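Local atomic coordinates of subclass B3 metallo-beta-lactamase (Sphingobium indicum, PDB entry 7LUU), a protein that probably hydrolyses the beta-lactam ring of antibiotics with a pair of active-site zinc ions, as other subclass B3 metallo-beta-lactamases do. Residues A74-A79 and H124-G129; Q96-I101 and A132-D137; A57-E62 and A273-S278; S145-E150 and A158-Q163; A85-I90 and L108-R113. All coordinates share one frame; numbering follows the deposited sequence.

Interaction 1: A74-A79 and H124-G129; sequences AGLSVA and HYDHAG. With ZN (zinc ion), chain C; ZN (zinc ion), chain B; SO4 (sulfate ion), chain D.
Leu76 lies against Asp126 and His127 beside the two-zinc site of the metallo-beta-lactamase fold. Both methyls of Leu76 reach the backbone of the other segment, and CD1 is 3.5 Å from Asp126 O. CD2 also approaches the His127 ring obliquely, 3.9 Å from CE1. The two side chains cross at about a right angle. The contact is buried and made by van der Waals touches, with no direct hydrogen bond across it.

Residues 124-129 supply three metal ligands. Asp126 has CG between its own backbone N and carbonyl carbon (chi1 54°), which turns OD2 to one zinc ion. His127 NE2 binds the same zinc at 2.0 Å, and His267 completes the protein ligands there. His124 ND1 binds the second zinc together with Glu122 and His200. A water bridges the two ions and donates to Asp126 OD1 over 2.6 Å. Asp161 accepts from His124 NE2, a second-shell bond that would hold the rotation of that ring.

The other nitrogen of His127 ties the ring back to residues 74-79. His127 ND1 donates to a water in the ring plane at 3.0 Å, and this water donates to Ser77 O at 2.8 Å.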
# COMPACT_ATOMS: atom_id res chain seq x y z
N ALA A 74 9.69 -8.17 6.44
CA ALA A 74 8.82 -8.94 7.30
C ALA A 74 7.61 -8.14 7.71
O ALA A 74 6.51 -8.71 7.87
CB ALA A 74 9.59 -9.42 8.54
N GLY A 75 7.76 -6.84 7.88
CA GLY A 75 6.64 -6.05 8.40
C GLY A 75 5.98 -5.09 7.40
O GLY A 75 4.99 -4.42 7.76
N LEU A 76 6.47 -5.04 6.16
CA LEU A 76 5.92 -4.10 5.15
C LEU A 76 5.99 -4.78 3.81
O LEU A 76 7.08 -5.16 3.34
CB LEU A 76 6.77 -2.79 5.14
CG LEU A 76 6.72 -1.94 6.41
CD1 LEU A 76 7.76 -0.84 6.40
CD2 LEU A 76 5.30 -1.34 6.53
N SER A 77 4.85 -4.87 3.16
CA SER A 77 4.78 -5.54 1.86
C SER A 77 5.16 -4.58 0.75
O SER A 77 4.71 -3.43 0.71
CB SER A 77 3.36 -6.05 1.59
OG SER A 77 2.99 -6.98 2.62
N VAL A 78 5.98 -5.09 -0.18
CA VAL A 78 6.25 -4.40 -1.46
C VAL A 78 6.13 -5.45 -2.56
O VAL A 78 6.77 -6.51 -2.46
CB VAL A 78 7.68 -3.78 -1.47
CG1 VAL A 78 7.96 -3.06 -2.83
CG2 VAL A 78 7.88 -2.84 -0.24
N ALA A 79 5.30 -5.19 -3.57
CA ALA A 79 5.11 -6.18 -4.65
C ALA A 79 5.82 -5.73 -5.92
O ALA A 79 6.09 -4.54 -6.11
CB ALA A 79 3.63 -6.37 -4.98
N HIS A 124 1.63 7.62 3.76
CA HIS A 124 2.26 7.63 5.06
C HIS A 124 3.67 7.10 4.89
O HIS A 124 3.95 6.34 3.94
CB HIS A 124 1.52 6.72 6.03
CG HIS A 124 0.27 7.33 6.59
ND1 HIS A 124 -0.59 6.62 7.38
CD2 HIS A 124 -0.22 8.60 6.51
CE1 HIS A 124 -1.58 7.43 7.78
NE2 HIS A 124 -1.38 8.64 7.27
N TYR A 125 4.58 7.55 5.78
CA TYR A 125 5.99 7.28 5.47
C TYR A 125 6.40 5.80 5.55
O TYR A 125 7.46 5.45 5.01
CB TYR A 125 6.87 8.17 6.40
CG TYR A 125 6.90 7.76 7.86
CD1 TYR A 125 7.61 6.64 8.26
CD2 TYR A 125 6.25 8.51 8.84
CE1 TYR A 125 7.69 6.27 9.55
CE2 TYR A 125 6.34 8.16 10.17
CZ TYR A 125 7.03 7.02 10.51
OH TYR A 125 7.13 6.63 11.84
N ASP A 126 5.59 4.91 6.17
CA ASP A 126 5.98 3.51 6.20
C ASP A 126 5.56 2.78 4.93
O ASP A 126 5.92 1.61 4.76
CB ASP A 126 5.41 2.77 7.45
CG ASP A 126 3.88 2.93 7.62
OD1 ASP A 126 3.31 4.00 7.31
OD2 ASP A 126 3.25 1.97 8.13
N HIS A 127 4.83 3.44 4.00
CA HIS A 127 4.51 2.85 2.71
C HIS A 127 4.96 3.71 1.57
O HIS A 127 5.28 3.20 0.50
CB HIS A 127 2.97 2.60 2.57
CG HIS A 127 2.41 1.90 3.78
ND1 HIS A 127 2.43 0.52 3.89
CD2 HIS A 127 1.93 2.36 4.95
CE1 HIS A 127 1.97 0.17 5.09
NE2 HIS A 127 1.65 1.27 5.74
N ALA A 128 5.01 5.02 1.75
CA ALA A 128 5.46 5.90 0.68
C ALA A 128 6.86 6.44 0.90
O ALA A 128 7.35 7.15 0.03
CB ALA A 128 4.48 7.08 0.55
N GLY A 129 7.46 6.17 2.06
CA GLY A 129 8.71 6.81 2.41
C GLY A 129 9.81 6.61 1.39
O GLY A 129 10.59 7.54 1.13
ZN ZN C . 1.27 1.45 7.71
ZN ZN B . -0.75 4.59 7.41
S SO4 D . 5.21 8.88 14.14
O1 SO4 D . 5.31 10.16 14.83
O2 SO4 D . 4.63 7.85 15.00
O3 SO4 D . 4.32 9.09 12.99
O4 SO4 D . 6.55 8.44 13.70
O HOH W 1 3.07 -1.53 1.85
O HOH W 2 0.82 3.64 8.01
O HOH W 3 -0.78 1.28 7.48

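Interaction 2: Q96-I101 and A132-D137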
# COMPACT_ATOMS: atom_id res chain seq x y z
N GLN A 96 14.89 4.65 3.93
CA GLN A 96 16.10 3.86 3.88
C GLN A 96 15.87 2.47 3.29
O GLN A 96 16.85 1.78 3.03
CB GLN A 96 16.69 3.75 5.30
CG GLN A 96 15.83 2.93 6.29
CD GLN A 96 14.86 3.79 7.15
OE1 GLN A 96 14.24 4.76 6.67
NE2 GLN A 96 14.73 3.41 8.42
N ALA A 97 14.60 2.10 3.00
CA ALA A 97 14.34 0.81 2.37
C ALA A 97 14.54 0.85 0.88
O ALA A 97 14.60 -0.22 0.25
CB ALA A 97 12.91 0.36 2.62
N ALA A 98 14.63 2.03 0.28
CA ALA A 98 14.69 2.04 -1.19
C ALA A 98 15.86 1.21 -1.74
O ALA A 98 15.64 0.36 -2.62
CB ALA A 98 14.69 3.49 -1.69
N PRO A 99 17.08 1.36 -1.24
CA PRO A 99 18.16 0.48 -1.73
C PRO A 99 17.92 -1.01 -1.48
O PRO A 99 18.35 -1.83 -2.30
CB PRO A 99 19.40 0.94 -0.95
CG PRO A 99 19.00 2.10 -0.16
CD PRO A 99 17.53 2.32 -0.20
N MET A 100 17.29 -1.37 -0.35
CA MET A 100 17.00 -2.77 -0.04
C MET A 100 15.99 -3.34 -1.03
O MET A 100 16.13 -4.46 -1.50
CB MET A 100 16.50 -2.84 1.42
CG MET A 100 17.42 -2.10 2.52
SD MET A 100 16.43 -1.99 4.04
CE MET A 100 17.55 -1.01 5.04
N ILE A 101 14.98 -2.54 -1.39
CA ILE A 101 14.01 -2.97 -2.40
C ILE A 101 14.68 -3.22 -3.74
O ILE A 101 14.44 -4.26 -4.39
CB ILE A 101 12.89 -1.92 -2.55
CG1 ILE A 101 12.05 -1.97 -1.27
CG2 ILE A 101 11.95 -2.26 -3.76
CD1 ILE A 101 11.11 -0.70 -1.12
N ALA A 132 9.83 8.19 -3.46
CA ALA A 132 10.58 9.21 -4.19
C ALA A 132 11.94 8.72 -4.61
O ALA A 132 12.37 8.98 -5.75
CB ALA A 132 10.71 10.47 -3.32
N ALA A 133 12.66 8.04 -3.71
CA ALA A 133 13.97 7.53 -4.08
C ALA A 133 13.84 6.52 -5.20
O ALA A 133 14.69 6.47 -6.11
CB ALA A 133 14.66 6.91 -2.86
N LEU A 134 12.86 5.62 -5.08
CA LEU A 134 12.68 4.57 -6.11
C LEU A 134 12.33 5.20 -7.46
O LEU A 134 12.85 4.79 -8.50
CB LEU A 134 11.55 3.58 -5.70
CG LEU A 134 11.91 2.76 -4.46
CD1 LEU A 134 10.64 2.12 -3.91
CD2 LEU A 134 12.97 1.72 -4.87
N ALA A 135 11.47 6.23 -7.45
CA ALA A 135 11.13 6.91 -8.68
C ALA A 135 12.36 7.59 -9.28
O ALA A 135 12.55 7.57 -10.50
CB ALA A 135 9.98 7.91 -8.46
N ARG A 136 13.16 8.24 -8.43
CA ARG A 136 14.38 8.89 -8.89
C ARG A 136 15.28 7.89 -9.58
O ARG A 136 15.79 8.13 -10.70
CB ARG A 136 15.11 9.54 -7.71
CG ARG A 136 16.55 10.10 -8.08
CD ARG A 136 17.29 10.53 -6.83
NE ARG A 136 17.49 9.39 -5.95
CZ ARG A 136 17.91 9.48 -4.68
NH1 ARG A 136 18.00 8.40 -3.91
NH2 ARG A 136 18.11 10.66 -4.16
N ASP A 137 15.49 6.74 -8.95
CA ASP A 137 16.53 5.83 -9.42
C ASP A 137 16.08 5.04 -10.65
O ASP A 137 16.92 4.63 -11.47
CB ASP A 137 16.90 4.85 -8.29
CG ASP A 137 17.88 5.47 -7.22
OD1 ASP A 137 18.13 6.70 -7.21
OD2 ASP A 137 18.45 4.67 -6.42
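Leu134 has CG beside its backbone N and anti to the carbonyl carbon (chi1 -66°), which carries its two methyls across to Ala98 and Ile101. Ile101 has CG1 placed in the same way (chi1 -70°), and its chain then runs on nearly extended to CD1. These two side chains cross at about a right angle. They meet through their methyls, Ile101 CD1 lying 4.0 Å from Leu134 CD1.

The other branch of Leu134, CD2, is 3.7 Å from Ala98 O, and the fork atom Leu134 CG is 4.0 Å from Ala98 CB. The same Ala98 methyl faces Ala133, with the two CB atoms 3.6 Å apart. Small residues therefore let the backbones come close: the CA atoms of Ala98 and Leu134 are 5.9 Å apart. All four touching residues are buried. No hydrogen bond passes between the segments; the touches are those of aliphatic groups, one of them on a carbonyl oxygen.

Residues 98-101 belong to helix 98-107, and 132-137 belong to helix 131-138. Leu134 also touches Leu102 in the next turn of helix 98-107. Both helices pack on the seven-stranded mixed sheet of the metallo-beta-lactamase fold. Ile101 rests on Leu89 of strand 87-90, and Leu134 reaches both Leu89 and Ile118 of strand 115-119.

Interaction 3: A57-E62 and A273-S278; sequences APLPPE and AGRYGS
Arg275 reaches across to residues 59-62 and meets them with its guanidinium group. NH1 is gripped by two acceptors. It donates to Pro60 O at 2.7 Å with an N-H...O angle of 143°, and that oxygen lies tilted from the guanidinium plane. It also donates to Glu62 OE1 at 2.9 Å in a salt bridge. Here the acceptor lies in the guanidinium plane, and the bond is straighter, at 158°. The carboxylate is met on its anti side and somewhat out of its own plane. NH2 has a different partner. It donates to a water at 2.9 Å, and this water donates in turn to Leu59 O at 2.8 Å. Two backbone carbonyls, Leu59 O and Pro60 O, are thus bound to one guanidinium group, the first through water.

The contact lies at the surface and joins the two sheets of the alphabeta/betaalpha metallo-beta-lactamase fold. Residues 57-62 lead from helix 49-55 into the edge strand 62-65 of one sheet, and residues 273-278 run into the edge strand 277-278 of the other. Arg275 also touches Leu70 of strand 68-70.

Leu59 covers one face of the guanidinium. Its CD1 stands 3.3 Å above the plane, displaced from the centre of the group, and is 3.4 Å from Arg275 NE. The bend at chi3 of Arg275 (69°) turns the group so that its edge meets the acceptors.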
# COMPACT_ATOMS: atom_id res chain seq x y z
N ALA A 57 12.81 -6.02 8.77
CA ALA A 57 13.56 -7.27 8.89
C ALA A 57 13.57 -7.98 7.52
O ALA A 57 12.55 -8.03 6.82
CB ALA A 57 12.91 -8.14 9.97
N PRO A 58 14.69 -8.52 7.10
CA PRO A 58 14.80 -8.98 5.72
C PRO A 58 14.10 -10.30 5.50
O PRO A 58 14.12 -11.20 6.37
CB PRO A 58 16.31 -9.14 5.50
CG PRO A 58 16.87 -9.39 6.92
CD PRO A 58 16.00 -8.53 7.82
N LEU A 59 13.65 -10.48 4.26
CA LEU A 59 13.12 -11.75 3.75
C LEU A 59 13.65 -11.96 2.34
O LEU A 59 13.75 -10.99 1.57
CB LEU A 59 11.58 -11.72 3.70
CG LEU A 59 10.86 -11.68 5.07
CD1 LEU A 59 9.35 -11.55 4.82
CD2 LEU A 59 11.18 -12.96 5.95
N PRO A 60 13.92 -13.19 1.93
CA PRO A 60 14.27 -13.38 0.55
C PRO A 60 13.10 -13.00 -0.34
O PRO A 60 11.94 -13.32 -0.05
CB PRO A 60 14.54 -14.90 0.46
CG PRO A 60 13.62 -15.51 1.56
CD PRO A 60 13.73 -14.46 2.68
N PRO A 61 13.36 -12.35 -1.46
CA PRO A 61 12.26 -12.10 -2.41
C PRO A 61 11.74 -13.41 -2.98
O PRO A 61 12.47 -14.42 -3.12
CB PRO A 61 12.91 -11.20 -3.48
CG PRO A 61 14.41 -11.50 -3.36
CD PRO A 61 14.67 -11.86 -1.92
N GLU A 62 10.43 -13.44 -3.21
CA GLU A 62 9.75 -14.70 -3.56
C GLU A 62 8.70 -14.42 -4.63
O GLU A 62 8.09 -13.34 -4.63
CB GLU A 62 9.05 -15.35 -2.34
CG GLU A 62 10.03 -15.88 -1.31
CD GLU A 62 9.40 -16.53 -0.10
OE1 GLU A 62 8.69 -15.87 0.65
OE2 GLU A 62 9.69 -17.74 0.12
N ALA A 273 -0.49 -15.08 9.30
CA ALA A 273 0.87 -15.62 9.32
C ALA A 273 1.40 -15.69 7.90
O ALA A 273 0.69 -16.08 6.97
CB ALA A 273 0.82 -17.03 9.91
N GLY A 274 2.65 -15.39 7.73
CA GLY A 274 3.12 -15.54 6.35
C GLY A 274 2.93 -14.25 5.57
O GLY A 274 2.39 -13.25 6.05
N ARG A 275 3.38 -14.30 4.33
CA ARG A 275 3.52 -13.09 3.54
C ARG A 275 2.30 -12.77 2.71
O ARG A 275 2.18 -11.63 2.22
CB ARG A 275 4.70 -13.26 2.58
CG ARG A 275 5.97 -13.68 3.34
CD ARG A 275 7.21 -13.66 2.42
NE ARG A 275 7.60 -12.30 2.04
CZ ARG A 275 8.65 -12.05 1.26
NH1 ARG A 275 9.33 -13.09 0.74
NH2 ARG A 275 9.01 -10.79 1.02
N TYR A 276 1.46 -13.76 2.42
CA TYR A 276 0.18 -13.48 1.80
C TYR A 276 -0.79 -14.59 2.18
O TYR A 276 -0.36 -15.66 2.60
CB TYR A 276 0.30 -13.36 0.24
CG TYR A 276 0.90 -14.58 -0.50
CD1 TYR A 276 2.31 -14.71 -0.66
CD2 TYR A 276 0.05 -15.55 -1.04
CE1 TYR A 276 2.87 -15.80 -1.38
CE2 TYR A 276 0.59 -16.63 -1.79
CZ TYR A 276 2.00 -16.71 -1.94
OH TYR A 276 2.54 -17.76 -2.62
N GLY A 277 -2.08 -14.31 2.04
CA GLY A 277 -3.14 -15.28 2.34
C GLY A 277 -3.78 -15.68 1.03
O GLY A 277 -3.78 -14.90 0.07
N SER A 278 -4.29 -16.91 0.98
CA SER A 278 -4.90 -17.38 -0.26
C SER A 278 -6.20 -18.12 -0.00
O SER A 278 -6.45 -18.69 1.07
CB SER A 278 -3.96 -18.39 -0.99
OG SER A 278 -2.73 -17.81 -1.29
O HOH W 4 11.61 -9.81 0.13

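Interaction 4: S145-E150 and A158-Q163; sequences SRRGAE and AKDDPQ. With SO4 (sulfate ion), chain E.
Arg147 and Asp160 form the salt bridge that joins the segments. The guanidinium meets the carboxylate end-on, with one nitrogen to each oxygen. Arg147 NH2 donates to Asp160 OD1 at 2.8 Å, and Arg147 NH1 donates to Asp160 OD2 at 2.9 Å. Both bonds are fairly straight, at 169° and 161°. Both oxygens are met on their syn sides, OD1 somewhat out of the carboxylate plane, and the two groups are nearly coplanar. Bends at chi2 and chi3 of Arg147 fold its chain to present this end.

The charge network continues along the helix. Arg147 NE makes a weak bond to Glu150 OE1 at 3.0 Å, within a salt bridge. Arg146 NH2 pairs with Glu150 OE2 at a longer 3.4 Å. Arg146 also holds a sulfate, probably from the crystallisation liquor, with NE donating to O4 at 3.0 Å.

Van der Waals contact is slight. The Ala158 methyl sits at the edge of the Arg147 guanidinium, 3.5 Å from NH2.

Bonds to backbone NH groups shape both segments. Ser145 is the N-cap of helix 146-154, and its OG accepts from Gly148 N at 2.9 Å. Residues 158-161 make a type I beta turn, and Asp161 OD1 accepts from Gln163 N in an Asx turn. The salt bridge ties helix 146-154 to the loop that carries Asp161, a second-shell residue of the dinuclear zinc site of the metallo-beta-lactamase fold.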
# COMPACT_ATOMS: atom_id res chain seq x y z
N SER A 145 -4.35 7.46 -5.84
CA SER A 145 -5.63 8.14 -5.87
C SER A 145 -5.46 9.65 -5.87
O SER A 145 -4.37 10.20 -5.65
CB SER A 145 -6.47 7.73 -4.67
OG SER A 145 -5.89 8.26 -3.50
N ARG A 146 -6.58 10.33 -6.12
CA ARG A 146 -6.56 11.80 -6.09
C ARG A 146 -6.07 12.32 -4.73
O ARG A 146 -5.13 13.14 -4.67
CB ARG A 146 -7.95 12.36 -6.45
CG ARG A 146 -7.91 13.91 -6.50
CD ARG A 146 -9.28 14.49 -6.79
NE ARG A 146 -10.19 14.24 -5.67
CZ ARG A 146 -10.32 15.05 -4.61
NH1 ARG A 146 -11.15 14.71 -3.66
NH2 ARG A 146 -9.60 16.16 -4.47
N ARG A 147 -6.70 11.88 -3.62
CA ARG A 147 -6.28 12.33 -2.30
C ARG A 147 -4.91 11.79 -1.91
O ARG A 147 -4.11 12.49 -1.24
CB ARG A 147 -7.34 11.93 -1.26
CG ARG A 147 -8.62 12.76 -1.38
CD ARG A 147 -8.44 14.28 -1.16
NE ARG A 147 -7.64 14.59 0.01
CZ ARG A 147 -8.05 14.51 1.28
NH1 ARG A 147 -9.34 14.21 1.55
NH2 ARG A 147 -7.17 14.79 2.27
N GLY A 148 -4.66 10.55 -2.30
CA GLY A 148 -3.35 9.96 -2.05
C GLY A 148 -2.25 10.77 -2.71
O GLY A 148 -1.23 11.07 -2.07
N ALA A 149 -2.44 11.14 -3.98
CA ALA A 149 -1.45 11.94 -4.70
C ALA A 149 -1.17 13.27 -4.00
O ALA A 149 -0.02 13.76 -4.00
CB ALA A 149 -1.92 12.21 -6.13
N GLU A 150 -2.20 13.87 -3.44
CA GLU A 150 -2.01 15.14 -2.73
C GLU A 150 -1.09 14.95 -1.52
O GLU A 150 -0.19 15.79 -1.27
CB GLU A 150 -3.35 15.69 -2.23
CG GLU A 150 -4.28 16.14 -3.36
CD GLU A 150 -5.64 16.56 -2.87
OE1 GLU A 150 -5.96 16.41 -1.68
OE2 GLU A 150 -6.41 17.09 -3.72
N ALA A 158 -2.29 15.15 5.55
CA ALA A 158 -3.39 16.04 5.22
C ALA A 158 -4.20 16.38 6.49
O ALA A 158 -4.20 15.63 7.47
CB ALA A 158 -4.31 15.35 4.22
N LYS A 159 -4.93 17.50 6.42
CA LYS A 159 -5.68 17.96 7.60
C LYS A 159 -6.73 16.96 8.06
O LYS A 159 -7.03 16.91 9.28
CB LYS A 159 -6.31 19.32 7.32
CG LYS A 159 -5.23 20.46 7.33
CD LYS A 159 -5.86 21.81 7.00
CE LYS A 159 -4.79 22.87 6.82
NZ LYS A 159 -5.44 24.21 6.71
N ASP A 160 -7.35 16.20 7.14
CA ASP A 160 -8.36 15.23 7.54
C ASP A 160 -7.80 13.84 7.78
O ASP A 160 -8.57 12.91 7.96
CB ASP A 160 -9.52 15.13 6.53
CG ASP A 160 -9.12 14.65 5.14
OD1 ASP A 160 -7.92 14.30 4.87
OD2 ASP A 160 -10.05 14.61 4.29
N ASP A 161 -6.48 13.67 7.78
CA ASP A 161 -5.89 12.39 8.10
C ASP A 161 -6.05 12.15 9.58
O ASP A 161 -5.75 13.05 10.38
CB ASP A 161 -4.41 12.47 7.70
CG ASP A 161 -3.64 11.19 7.88
OD1 ASP A 161 -3.93 10.37 8.74
OD2 ASP A 161 -2.67 11.05 7.11
N PRO A 162 -6.55 10.97 10.00
CA PRO A 162 -6.66 10.69 11.45
C PRO A 162 -5.34 10.84 12.18
O PRO A 162 -5.35 11.11 13.38
CB PRO A 162 -7.14 9.21 11.51
CG PRO A 162 -7.97 9.00 10.20
CD PRO A 162 -7.13 9.88 9.19
N GLN A 163 -4.20 10.72 11.49
CA GLN A 163 -2.89 10.83 12.13
C GLN A 163 -2.26 12.20 11.89
O GLN A 163 -1.07 12.37 12.16
CB GLN A 163 -1.95 9.72 11.65
CG GLN A 163 -2.44 8.34 12.08
CD GLN A 163 -1.53 7.24 11.67
OE1 GLN A 163 -1.93 6.30 10.92
NE2 GLN A 163 -0.31 7.29 12.16
S SO4 E . -12.44 11.58 -4.97
O1 SO4 E . -13.45 12.60 -4.71
O2 SO4 E . -11.37 11.73 -3.99
O3 SO4 E . -13.07 10.27 -4.82
O4 SO4 E . -11.86 11.77 -6.31

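Interaction 5: A85-I90 and L108-R113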
# COMPACT_ATOMS: atom_id res chain seq x y z
N ALA A 85 6.17 -5.82 -20.52
CA ALA A 85 6.52 -4.53 -21.11
C ALA A 85 6.98 -3.56 -20.02
O ALA A 85 6.76 -2.35 -20.09
CB ALA A 85 5.36 -3.92 -21.87
N GLY A 86 7.68 -4.09 -19.04
CA GLY A 86 8.15 -3.29 -17.93
C GLY A 86 7.64 -3.84 -16.63
O GLY A 86 6.76 -4.72 -16.58
N LEU A 87 8.18 -3.29 -15.56
CA LEU A 87 7.88 -3.79 -14.21
C LEU A 87 7.04 -2.76 -13.48
O LEU A 87 7.15 -1.55 -13.72
CB LEU A 87 9.17 -4.08 -13.42
CG LEU A 87 10.19 -4.95 -14.20
CD1 LEU A 87 11.47 -5.01 -13.41
CD2 LEU A 87 9.67 -6.39 -14.38
N VAL A 88 6.24 -3.25 -12.54
CA VAL A 88 5.46 -2.36 -11.67
C VAL A 88 5.77 -2.71 -10.21
O VAL A 88 5.69 -3.89 -9.83
CB VAL A 88 3.94 -2.58 -11.91
CG1 VAL A 88 3.16 -1.74 -10.99
CG2 VAL A 88 3.57 -2.20 -13.35
N LEU A 89 6.08 -1.72 -9.40
CA LEU A 89 6.23 -1.91 -7.95
C LEU A 89 4.97 -1.41 -7.27
O LEU A 89 4.37 -0.45 -7.75
CB LEU A 89 7.42 -1.06 -7.51
CG LEU A 89 8.44 -1.44 -6.50
CD1 LEU A 89 9.02 -2.84 -6.55
CD2 LEU A 89 9.61 -0.45 -6.74
N ILE A 90 4.63 -1.99 -6.12
CA ILE A 90 3.57 -1.53 -5.25
C ILE A 90 4.19 -1.21 -3.90
O ILE A 90 4.72 -2.12 -3.22
CB ILE A 90 2.44 -2.57 -5.10
CG1 ILE A 90 1.98 -2.91 -6.53
CG2 ILE A 90 1.32 -1.88 -4.27
CD1 ILE A 90 0.64 -3.79 -6.53
N LEU A 108 16.07 -11.22 -7.80
CA LEU A 108 15.13 -11.97 -8.64
C LEU A 108 15.55 -12.01 -10.10
O LEU A 108 14.84 -12.64 -10.90
CB LEU A 108 13.73 -11.36 -8.54
CG LEU A 108 13.05 -11.49 -7.16
CD1 LEU A 108 11.67 -10.76 -7.22
CD2 LEU A 108 12.81 -12.98 -6.86
N GLY A 109 16.60 -11.29 -10.49
CA GLY A 109 17.09 -11.27 -11.84
C GLY A 109 16.58 -10.14 -12.68
O GLY A 109 16.76 -10.17 -13.90
N PHE A 110 15.97 -9.12 -12.08
CA PHE A 110 15.39 -8.02 -12.83
C PHE A 110 16.28 -6.77 -12.74
O PHE A 110 17.06 -6.60 -11.79
CB PHE A 110 13.99 -7.69 -12.27
CG PHE A 110 12.95 -8.78 -12.51
CD1 PHE A 110 12.45 -8.98 -13.76
CD2 PHE A 110 12.44 -9.49 -11.45
CE1 PHE A 110 11.49 -9.94 -14.02
CE2 PHE A 110 11.47 -10.49 -11.69
CZ PHE A 110 11.01 -10.72 -12.95
N ASP A 111 16.12 -5.89 -13.74
CA ASP A 111 16.81 -4.60 -13.78
C ASP A 111 15.83 -3.55 -13.29
O ASP A 111 14.80 -3.33 -13.96
CB ASP A 111 17.26 -4.30 -15.21
CG ASP A 111 18.13 -3.07 -15.30
OD1 ASP A 111 18.13 -2.23 -14.38
OD2 ASP A 111 18.82 -2.93 -16.37
N PRO A 112 16.13 -2.85 -12.19
CA PRO A 112 15.21 -1.81 -11.69
C PRO A 112 14.98 -0.70 -12.69
O PRO A 112 13.94 -0.04 -12.59
CB PRO A 112 15.96 -1.28 -10.45
CG PRO A 112 16.75 -2.49 -9.96
CD PRO A 112 17.20 -3.16 -11.22
N ARG A 113 15.89 -0.50 -13.65
CA ARG A 113 15.64 0.51 -14.67
C ARG A 113 14.42 0.18 -15.52
O ARG A 113 13.92 1.07 -16.24
CB ARG A 113 16.87 0.66 -15.57
CG ARG A 113 18.02 1.38 -14.83
CD ARG A 113 19.33 1.40 -15.69
NE ARG A 113 19.81 0.04 -15.80
CZ ARG A 113 20.97 -0.25 -16.35
NH1 ARG A 113 21.34 -1.51 -16.41
NH2 ARG A 113 21.74 0.75 -16.89
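Leu87, first in strand 87-90, has its backbone nearest to Pro112 of the loop after helix 98-107, with the two CA atoms 8.0 Å apart. Gly109 is the first residue to leave the helical conformation, with positive phi (95°) in a Schellman motif. The chain then extends through Phe110 and Asp111 and enters a 3-10 turn at Pro112.

The side-chain contact is largely apolar. Leu87 CD2 approaches the Phe110 ring obliquely, 3.8 Å from CD1. The other methyl, Leu87 CD1, lies 3.9 Å from Phe110 CB and also 3.8 Å from Asp111 O. One leucine thus touches the ring, its stem and the next carbonyl.

Asp111 holds the loop itself. Its OD1 accepts from Arg113 N at 2.9 Å in an Asx turn, from above the carboxylate plane. Arg113 also grips the carboxylate side-on, with NE to OD1 at 3.2 Å and NH1 to OD2 at 2.9 Å.

The contact closes one end of a beta-alpha-beta unit: strand 87-90, helix 98-107 and the parallel strand 115-119. Leu87 touches Ile115 of that next strand. Phe110 packs on Val105 of the helix and on Leu80 and Asp82 of strand 79-82, and meets Tyr69 edge-to-face.

Interactions 2 and 5 lie on the same side of the chain's centre, and interaction 1 lies nearer the middle. Interaction 2 touches interaction 1 through Val78 and Ile101, and interaction 5 through Leu89; its centre lies about 12 and 13 Å from theirs. Interactions 1 and 5 meet where Ala79 pairs with Ile90. Along the chain, interaction 5 is nested inside interaction 1, while interaction 2 crosses both. Interaction 3 encloses all the others and links the edges of the two sheets. Interaction 4 comes after 1, 2 and 5. Interaction 1 thus adjoins the helices of interaction 2, the strand of interaction 5 and the loop of interaction 4, which places the zinc site among them.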